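Local coordinates for protein Two-component system sensor histidine kinase (Bacteroides thetaiotaomicron, PDB 3OTT) that probably senses saccharides through this extracellular beta-propeller and beta-sandwich portion and relays the signal by histidine-kinase phosphotransfer to gene regulation, at residues Asn475-Val487 with Pro519-Trp531. Sequence-based numbering, arbitrary orientation.
Sequences NQIIPDNEGNVWV and PNYLLCDEDGLLW
Two neighbouring beta-propeller blades pack face to face here, each contributing the hairpin of its first two antiparallel strands. Strands 475-479 and 519-524 run in nearly the same direction, 27° apart, with their axes 7.3 Å from each other at closest, so side chains rather than backbone bonds join the blades. Ile478 and Leu522 point past each other, side by side, and Ile478 CG1 sits tightly on Leu522 CD1 at 3.4 Å. The other branch of Ile478, CG2, lies anti to the backbone N and rests on Cys524 CB, while CD1 reaches over the backbone of Leu523. Towards one end of the strands, the bent chain of Gln476 holds NE2 over the centre of the Tyr521 ring, 3.5 Å above its plane. On the second strands, the Leu530 side chain stands roughly perpendicular to that of Trp486 and lays CD2 over the indole face in a CH-pi contact, 3.5 Å from the centroid of the five-membered ring. The indole is held by its edge: Trp486 NE1 gives Asp480 OD2 a nearly straight bond of 2.9 Å, in the ring plane but from above the carboxylate plane. A leucine in place of Trp486 would probably leave Leu530 CD2 without its aromatic face and Asp480 with one donor fewer. In the second blade, Trp531 NE1 binds Asp525 OD2 likewise, and Arg584 pairs with that carboxylate. At the turn of Asp525 to Gly528, Asn481 OD1 comes to 3.3 Å from Gly528 CA, where a beta carbon would collide with it.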
ATOM      1  N   ASN B 475      33.963  12.765   0.625  1.00 26.63           N
ATOM      2  CA  ASN B 475      32.696  12.467   1.278  1.00 27.89           C
ATOM      3  C   ASN B 475      31.975  13.686   1.839  1.00 27.72           C
ATOM      4  O   ASN B 475      30.799  13.790   1.623  1.00 30.18           O
ATOM      5  CB  ASN B 475      32.811  11.363   2.363  1.00 28.56           C
ATOM      6  CG  ASN B 475      32.777   9.882   1.784  1.00 36.21           C
ATOM      7  OD1 ASN B 475      33.386   9.566   0.758  1.00 41.90           O
ATOM      8  ND2 ASN B 475      32.090   8.981   2.504  1.00 40.25           N
ATOM      9  N   GLN B 476      32.645  14.531   2.630  1.00 26.70           N
ATOM     10  CA  GLN B 476      32.050  15.667   3.387  1.00 24.97           C
ATOM     11  C   GLN B 476      33.081  16.804   3.521  1.00 22.79           C
ATOM     12  O   GLN B 476      34.287  16.569   3.728  1.00 21.64           O
ATOM     13  CB  GLN B 476      31.720  15.292   4.834  1.00 25.29           C
ATOM     14  CG  GLN B 476      30.474  14.487   5.058  1.00 30.18           C
ATOM     15  CD  GLN B 476      30.664  13.398   6.109  1.00 34.15           C
ATOM     16  OE1 GLN B 476      31.461  12.492   5.931  1.00 38.11           O
ATOM     17  NE2 GLN B 476      29.928  13.478   7.179  1.00 35.24           N
ATOM     18  N   ILE B 477      32.593  18.027   3.415  1.00 20.27           N
ATOM     19  CA  ILE B 477      33.433  19.196   3.498  1.00 18.69           C
ATOM     20  C   ILE B 477      32.714  20.081   4.519  1.00 19.50           C
ATOM     21  O   ILE B 477      31.520  20.280   4.386  1.00 19.12           O
ATOM     22  CB  ILE B 477      33.628  19.880   2.115  1.00 17.79           C
ATOM     23  CG1 ILE B 477      32.278  20.074   1.373  1.00 17.38           C
ATOM     24  CG2 ILE B 477      34.542  19.044   1.212  1.00 14.95           C
ATOM     25  CD1 ILE B 477      32.343  20.791   0.008  1.00 14.66           C
ATOM     26  N   ILE B 478      33.430  20.585   5.533  1.00 20.45           N
ATOM     27  CA  ILE B 478      32.832  21.367   6.619  1.00 22.44           C
ATOM     28  C   ILE B 478      33.626  22.660   6.971  1.00 23.42           C
ATOM     29  O   ILE B 478      34.839  22.598   7.242  1.00 23.90           O
ATOM     30  CB  ILE B 478      32.584  20.457   7.859  1.00 23.87           C
ATOM     31  CG1 ILE B 478      31.904  19.149   7.381  1.00 24.69           C
ATOM     32  CG2 ILE B 478      31.770  21.210   8.945  1.00 27.13           C
ATOM     33  CD1 ILE B 478      30.898  18.543   8.237  1.00 28.00           C
ATOM     34  N   PRO B 479      32.969  23.842   6.910  1.00 23.56           N
ATOM     35  CA  PRO B 479      33.652  25.044   7.390  1.00 24.20           C
ATOM     36  C   PRO B 479      33.879  25.019   8.908  1.00 24.47           C
ATOM     37  O   PRO B 479      33.093  24.467   9.652  1.00 23.43           O
ATOM     38  CB  PRO B 479      32.697  26.215   7.008  1.00 24.07           C
ATOM     39  CG  PRO B 479      31.333  25.592   6.929  1.00 24.74           C
ATOM     40  CD  PRO B 479      31.588  24.127   6.457  1.00 23.83           C
ATOM     41  N   ASP B 480      35.002  25.593   9.298  1.00 25.53           N
ATOM     42  CA  ASP B 480      35.375  26.030  10.645  1.00 27.86           C
ATOM     43  C   ASP B 480      34.644  27.241  11.104  1.00 28.98           C
ATOM     44  O   ASP B 480      33.945  27.852  10.313  1.00 30.08           O
ATOM     45  CB  ASP B 480      36.827  26.608  10.537  1.00 29.01           C
ATOM     46  CG  ASP B 480      37.771  25.741  11.158  1.00 31.17           C
ATOM     47  OD1 ASP B 480      37.240  24.891  11.930  1.00 37.97           O
ATOM     48  OD2 ASP B 480      38.976  25.842  10.872  1.00 33.87           O
ATOM     49  N   ASN B 481      34.934  27.656  12.339  1.00 29.86           N
ATOM     50  CA  ASN B 481      34.694  29.011  12.776  1.00 32.69           C
ATOM     51  C   ASN B 481      35.990  29.770  12.785  1.00 33.29           C
ATOM     52  O   ASN B 481      36.088  30.760  13.465  1.00 35.20           O
ATOM     53  CB  ASN B 481      34.114  29.064  14.197  1.00 34.17           C
ATOM     54  CG  ASN B 481      32.796  28.329  14.311  1.00 36.31           C
ATOM     55  OD1 ASN B 481      32.557  27.621  15.294  1.00 38.59           O
ATOM     56  ND2 ASN B 481      31.936  28.479  13.303  1.00 35.55           N
ATOM     57  N   GLU B 482      36.980  29.271  12.053  1.00 32.21           N
ATOM     58  CA  GLU B 482      38.294  29.838  11.997  1.00 32.27           C
ATOM     59  C   GLU B 482      38.656  30.187  10.543  1.00 30.84           C
ATOM     60  O   GLU B 482      39.813  30.423  10.240  1.00 30.70           O
ATOM     61  CB  GLU B 482      39.347  28.861  12.624  1.00 32.78           C
ATOM     62  CG  GLU B 482      39.163  28.575  14.120  1.00 34.93           C
ATOM     63  CD  GLU B 482      39.209  29.871  15.012  1.00 40.53           C
ATOM     64  OE1 GLU B 482      39.987  30.822  14.708  1.00 43.57           O
ATOM     65  OE2 GLU B 482      38.462  29.950  16.020  1.00 39.49           O
ATOM     66  N   GLY B 483      37.654  30.245   9.672  1.00 29.77           N
ATOM     67  CA  GLY B 483      37.868  30.458   8.254  1.00 28.75           C
ATOM     68  C   GLY B 483      38.538  29.325   7.438  1.00 28.25           C
ATOM     69  O   GLY B 483      39.196  29.643   6.441  1.00 29.68           O
ATOM     70  N   ASN B 484      38.399  28.043   7.825  1.00 25.14           N
ATOM     71  CA  ASN B 484      38.936  26.920   7.016  1.00 22.66           C
ATOM     72  C   ASN B 484      37.887  25.969   6.570  1.00 20.81           C
ATOM     73  O   ASN B 484      36.826  25.930   7.141  1.00 21.50           O
ATOM     74  CB  ASN B 484      39.914  26.041   7.818  1.00 22.12           C
ATOM     75  CG  ASN B 484      41.044  26.827   8.400  1.00 22.52           C
ATOM     76  OD1 ASN B 484      41.825  27.415   7.672  1.00 20.57           O
ATOM     77  ND2 ASN B 484      41.121  26.863   9.736  1.00 20.18           N
ATOM     78  N   VAL B 485      38.229  25.121   5.610  1.00 19.88           N
ATOM     79  CA  VAL B 485      37.336  24.088   5.143  1.00 18.06           C
ATOM     80  C   VAL B 485      38.015  22.739   5.381  1.00 17.91           C
ATOM     81  O   VAL B 485      39.151  22.498   4.930  1.00 19.64           O
ATOM     82  CB  VAL B 485      36.962  24.250   3.635  1.00 17.13           C
ATOM     83  CG1 VAL B 485      35.997  23.155   3.251  1.00 18.80           C
ATOM     84  CG2 VAL B 485      36.321  25.573   3.358  1.00 14.85           C
ATOM     85  N   TRP B 486      37.325  21.865   6.079  1.00 17.15           N
ATOM     86  CA  TRP B 486      37.882  20.576   6.451  1.00 17.18           C
ATOM     87  C   TRP B 486      37.196  19.526   5.594  1.00 16.94           C
ATOM     88  O   TRP B 486      35.988  19.634   5.315  1.00 15.10           O
ATOM     89  CB  TRP B 486      37.676  20.269   7.945  1.00 16.95           C
ATOM     90  CG  TRP B 486      38.432  21.210   8.838  1.00 17.20           C
ATOM     91  CD1 TRP B 486      38.037  22.448   9.246  1.00 18.50           C
ATOM     92  CD2 TRP B 486      39.702  20.989   9.410  1.00 17.85           C
ATOM     93  NE1 TRP B 486      38.982  23.021  10.026  1.00 17.45           N
ATOM     94  CE2 TRP B 486      40.030  22.152  10.150  1.00 18.42           C
ATOM     95  CE3 TRP B 486      40.619  19.939   9.349  1.00 17.15           C
ATOM     96  CZ2 TRP B 486      41.235  22.290  10.853  1.00 19.07           C
ATOM     97  CZ3 TRP B 486      41.833  20.062  10.051  1.00 22.37           C
ATOM     98  CH2 TRP B 486      42.129  21.230  10.801  1.00 22.50           C
ATOM     99  N   VAL B 487      37.976  18.528   5.195  1.00 17.13           N
ATOM    100  CA  VAL B 487      37.611  17.667   4.081  1.00 19.16           C
ATOM    101  C   VAL B 487      37.787  16.204   4.491  1.00 18.77           C
ATOM    102  O   VAL B 487      38.892  15.794   4.874  1.00 18.69           O
ATOM    103  CB  VAL B 487      38.559  17.915   2.940  1.00 18.47           C
ATOM    104  CG1 VAL B 487      38.234  16.957   1.769  1.00 21.42           C
ATOM    105  CG2 VAL B 487      38.509  19.355   2.530  1.00 22.28           C
ATOM    106  N   PRO B 519      39.378   7.429   8.622  1.00 21.88           N
ATOM    107  CA  PRO B 519      38.136   8.154   8.973  1.00 20.50           C
ATOM    108  C   PRO B 519      37.048   7.948   7.960  1.00 19.50           C
ATOM    109  O   PRO B 519      37.343   7.781   6.795  1.00 18.96           O
ATOM    110  CB  PRO B 519      38.550   9.653   8.964  1.00 17.94           C
ATOM    111  CG  PRO B 519      39.867   9.735   8.234  1.00 19.83           C
ATOM    112  CD  PRO B 519      40.454   8.331   8.121  1.00 22.81           C
ATOM    113  N   ASN B 520      35.801   7.989   8.395  1.00 20.15           N
ATOM    114  CA  ASN B 520      34.713   7.904   7.450  1.00 23.04           C
ATOM    115  C   ASN B 520      33.526   8.788   7.846  1.00 22.18           C
ATOM    116  O   ASN B 520      32.478   8.665   7.266  1.00 23.00           O
ATOM    117  CB  ASN B 520      34.242   6.444   7.262  1.00 23.91           C
ATOM    118  CG  ASN B 520      33.394   5.970   8.440  1.00 30.05           C
ATOM    119  OD1 ASN B 520      33.777   6.176   9.601  1.00 31.97           O
ATOM    120  ND2 ASN B 520      32.209   5.385   8.152  1.00 31.80           N
ATOM    121  N   TYR B 521      33.709   9.696   8.793  1.00 21.38           N
ATOM    122  CA  TYR B 521      32.657  10.606   9.150  1.00 21.88           C
ATOM    123  C   TYR B 521      33.216  11.863   9.741  1.00 22.16           C
ATOM    124  O   TYR B 521      34.159  11.821  10.539  1.00 22.71           O
ATOM    125  CB  TYR B 521      31.648  10.006  10.162  1.00 21.91           C
ATOM    126  CG  TYR B 521      30.260  10.582   9.944  1.00 24.41           C
ATOM    127  CD1 TYR B 521      29.873  11.785  10.530  1.00 25.83           C
ATOM    128  CD2 TYR B 521      29.322   9.920   9.113  1.00 26.72           C
ATOM    129  CE1 TYR B 521      28.584  12.349  10.267  1.00 27.89           C
ATOM    130  CE2 TYR B 521      28.055  10.454   8.873  1.00 26.50           C
ATOM    131  CZ  TYR B 521      27.680  11.666   9.450  1.00 27.97           C
ATOM    132  OH  TYR B 521      26.388  12.192   9.211  1.00 28.93           O
ATOM    133  N   LEU B 522      32.575  12.978   9.419  1.00 21.41           N
ATOM    134  CA  LEU B 522      33.050  14.274   9.895  1.00 21.61           C
ATOM    135  C   LEU B 522      31.913  15.253  10.218  1.00 21.08           C
ATOM    136  O   LEU B 522      30.933  15.287   9.522  1.00 19.63           O
ATOM    137  CB  LEU B 522      33.998  14.862   8.865  1.00 19.25           C
ATOM    138  CG  LEU B 522      35.010  16.006   9.021  1.00 23.93           C
ATOM    139  CD1 LEU B 522      34.564  17.177   8.252  1.00 26.10           C
ATOM    140  CD2 LEU B 522      35.540  16.389  10.410  1.00 22.22           C
ATOM    141  N   LEU B 523      32.078  16.018  11.299  1.00 22.23           N
ATOM    142  CA  LEU B 523      31.121  17.019  11.740  1.00 23.88           C
ATOM    143  C   LEU B 523      31.764  18.094  12.629  1.00 24.95           C
ATOM    144  O   LEU B 523      32.847  17.885  13.190  1.00 24.35           O
ATOM    145  CB  LEU B 523      29.875  16.385  12.393  1.00 24.12           C
ATOM    146  CG  LEU B 523      29.698  15.805  13.802  1.00 25.23           C
ATOM    147  CD1 LEU B 523      29.947  16.847  14.944  1.00 30.13           C
ATOM    148  CD2 LEU B 523      28.269  15.279  13.984  1.00 24.10           C
ATOM    149  N   CYS B 524      31.105  19.254  12.693  1.00 25.73           N
ATOM    150  CA  CYS B 524      31.512  20.371  13.562  1.00 27.52           C
ATOM    151  C   CYS B 524      30.365  20.679  14.502  1.00 27.47           C
ATOM    152  O   CYS B 524      29.218  20.740  14.069  1.00 27.80           O
ATOM    153  CB  CYS B 524      31.824  21.630  12.761  1.00 27.94           C
ATOM    154  SG  CYS B 524      32.654  23.022  13.725  1.00 33.19           S
ATOM    155  N   ASP B 525      30.685  20.856  15.787  1.00 27.58           N
ATOM    156  CA  ASP B 525      29.668  21.061  16.808  1.00 27.73           C
ATOM    157  C   ASP B 525      29.509  22.565  17.052  1.00 28.89           C
ATOM    158  O   ASP B 525      30.293  23.367  16.518  1.00 27.96           O
ATOM    159  CB  ASP B 525      29.967  20.199  18.061  1.00 26.73           C
ATOM    160  CG  ASP B 525      31.104  20.727  18.948  1.00 27.49           C
ATOM    161  OD1 ASP B 525      31.657  21.846  18.768  1.00 27.74           O
ATOM    162  OD2 ASP B 525      31.420  20.028  19.929  1.00 27.54           O
ATOM    163  N   GLU B 526      28.493  22.930  17.834  1.00 30.83           N
ATOM    164  CA  GLU B 526      28.136  24.330  18.091  1.00 32.76           C
ATOM    165  C   GLU B 526      29.275  25.105  18.753  1.00 33.30           C
ATOM    166  O   GLU B 526      29.371  26.310  18.608  1.00 34.59           O
ATOM    167  CB  GLU B 526      26.871  24.416  18.973  1.00 33.79           C
ATOM    168  CG  GLU B 526      27.159  24.317  20.472  1.00 36.95           C
ATOM    169  CD  GLU B 526      25.900  24.161  21.327  1.00 43.26           C
ATOM    170  OE1 GLU B 526      24.987  23.380  20.943  1.00 45.43           O
ATOM    171  OE2 GLU B 526      25.839  24.798  22.397  1.00 43.29           O
ATOM    172  N   ASP B 527      30.138  24.426  19.491  1.00 33.39           N
ATOM    173  CA  ASP B 527      31.293  25.117  20.107  1.00 33.28           C
ATOM    174  C   ASP B 527      32.436  25.247  19.094  1.00 31.68           C
ATOM    175  O   ASP B 527      33.519  25.731  19.435  1.00 31.45           O
ATOM    176  CB  ASP B 527      31.768  24.388  21.377  1.00 34.06           C
ATOM    177  CG  ASP B 527      30.888  24.698  22.612  1.00 39.72           C
ATOM    178  OD1 ASP B 527      31.000  25.829  23.177  1.00 47.30           O
ATOM    179  OD2 ASP B 527      30.113  23.818  23.053  1.00 41.53           O
ATOM    180  N   GLY B 528      32.188  24.806  17.856  1.00 29.54           N
ATOM    181  CA  GLY B 528      33.228  24.747  16.832  1.00 29.03           C
ATOM    182  C   GLY B 528      34.343  23.693  16.884  1.00 28.34           C
ATOM    183  O   GLY B 528      35.408  23.883  16.248  1.00 30.41           O
ATOM    184  N   LEU B 529      34.156  22.599  17.626  1.00 26.67           N
ATOM    185  CA  LEU B 529      35.146  21.494  17.634  1.00 24.27           C
ATOM    186  C   LEU B 529      34.768  20.522  16.560  1.00 22.71           C
ATOM    187  O   LEU B 529      33.599  20.434  16.235  1.00 22.83           O
ATOM    188  CB  LEU B 529      35.260  20.820  18.998  1.00 24.53           C
ATOM    189  CG  LEU B 529      35.840  21.803  20.029  1.00 26.23           C
ATOM    190  CD1 LEU B 529      35.147  21.753  21.355  1.00 24.39           C
ATOM    191  CD2 LEU B 529      37.269  21.538  20.203  1.00 26.85           C
ATOM    192  N   LEU B 530      35.739  19.833  15.966  1.00 22.52           N
ATOM    193  CA  LEU B 530      35.444  18.830  14.910  1.00 22.15           C
ATOM    194  C   LEU B 530      35.374  17.436  15.457  1.00 21.44           C
ATOM    195  O   LEU B 530      36.213  17.031  16.234  1.00 22.61           O
ATOM    196  CB  LEU B 530      36.532  18.820  13.854  1.00 22.59           C
ATOM    197  CG  LEU B 530      36.485  19.674  12.595  1.00 25.69           C
ATOM    198  CD1 LEU B 530      35.738  20.911  12.841  1.00 29.00           C
ATOM    199  CD2 LEU B 530      37.888  20.003  12.149  1.00 25.89           C
ATOM    200  N   TRP B 531      34.441  16.654  14.957  1.00 21.05           N
ATOM    201  CA  TRP B 531      34.329  15.260  15.343  1.00 19.52           C
ATOM    202  C   TRP B 531      34.572  14.383  14.118  1.00 19.76           C
ATOM    203  O   TRP B 531      33.888  14.552  13.064  1.00 19.00           O
ATOM    204  CB  TRP B 531      32.945  15.016  15.968  1.00 18.80           C
ATOM    205  CG  TRP B 531      32.798  15.722  17.299  1.00 17.99           C
ATOM    206  CD1 TRP B 531      32.484  17.004  17.490  1.00 19.61           C
ATOM    207  CD2 TRP B 531      33.031  15.162  18.597  1.00 20.06           C
ATOM    208  NE1 TRP B 531      32.465  17.312  18.845  1.00 22.82           N
ATOM    209  CE2 TRP B 531      32.808  16.189  19.544  1.00 23.31           C
ATOM    210  CE3 TRP B 531      33.405  13.879  19.053  1.00 18.06           C
ATOM    211  CZ2 TRP B 531      32.901  15.976  20.933  1.00 24.55           C
ATOM    212  CZ3 TRP B 531      33.515  13.667  20.409  1.00 20.62           C
ATOM    213  CH2 TRP B 531      33.261  14.709  21.346  1.00 22.57           C
TER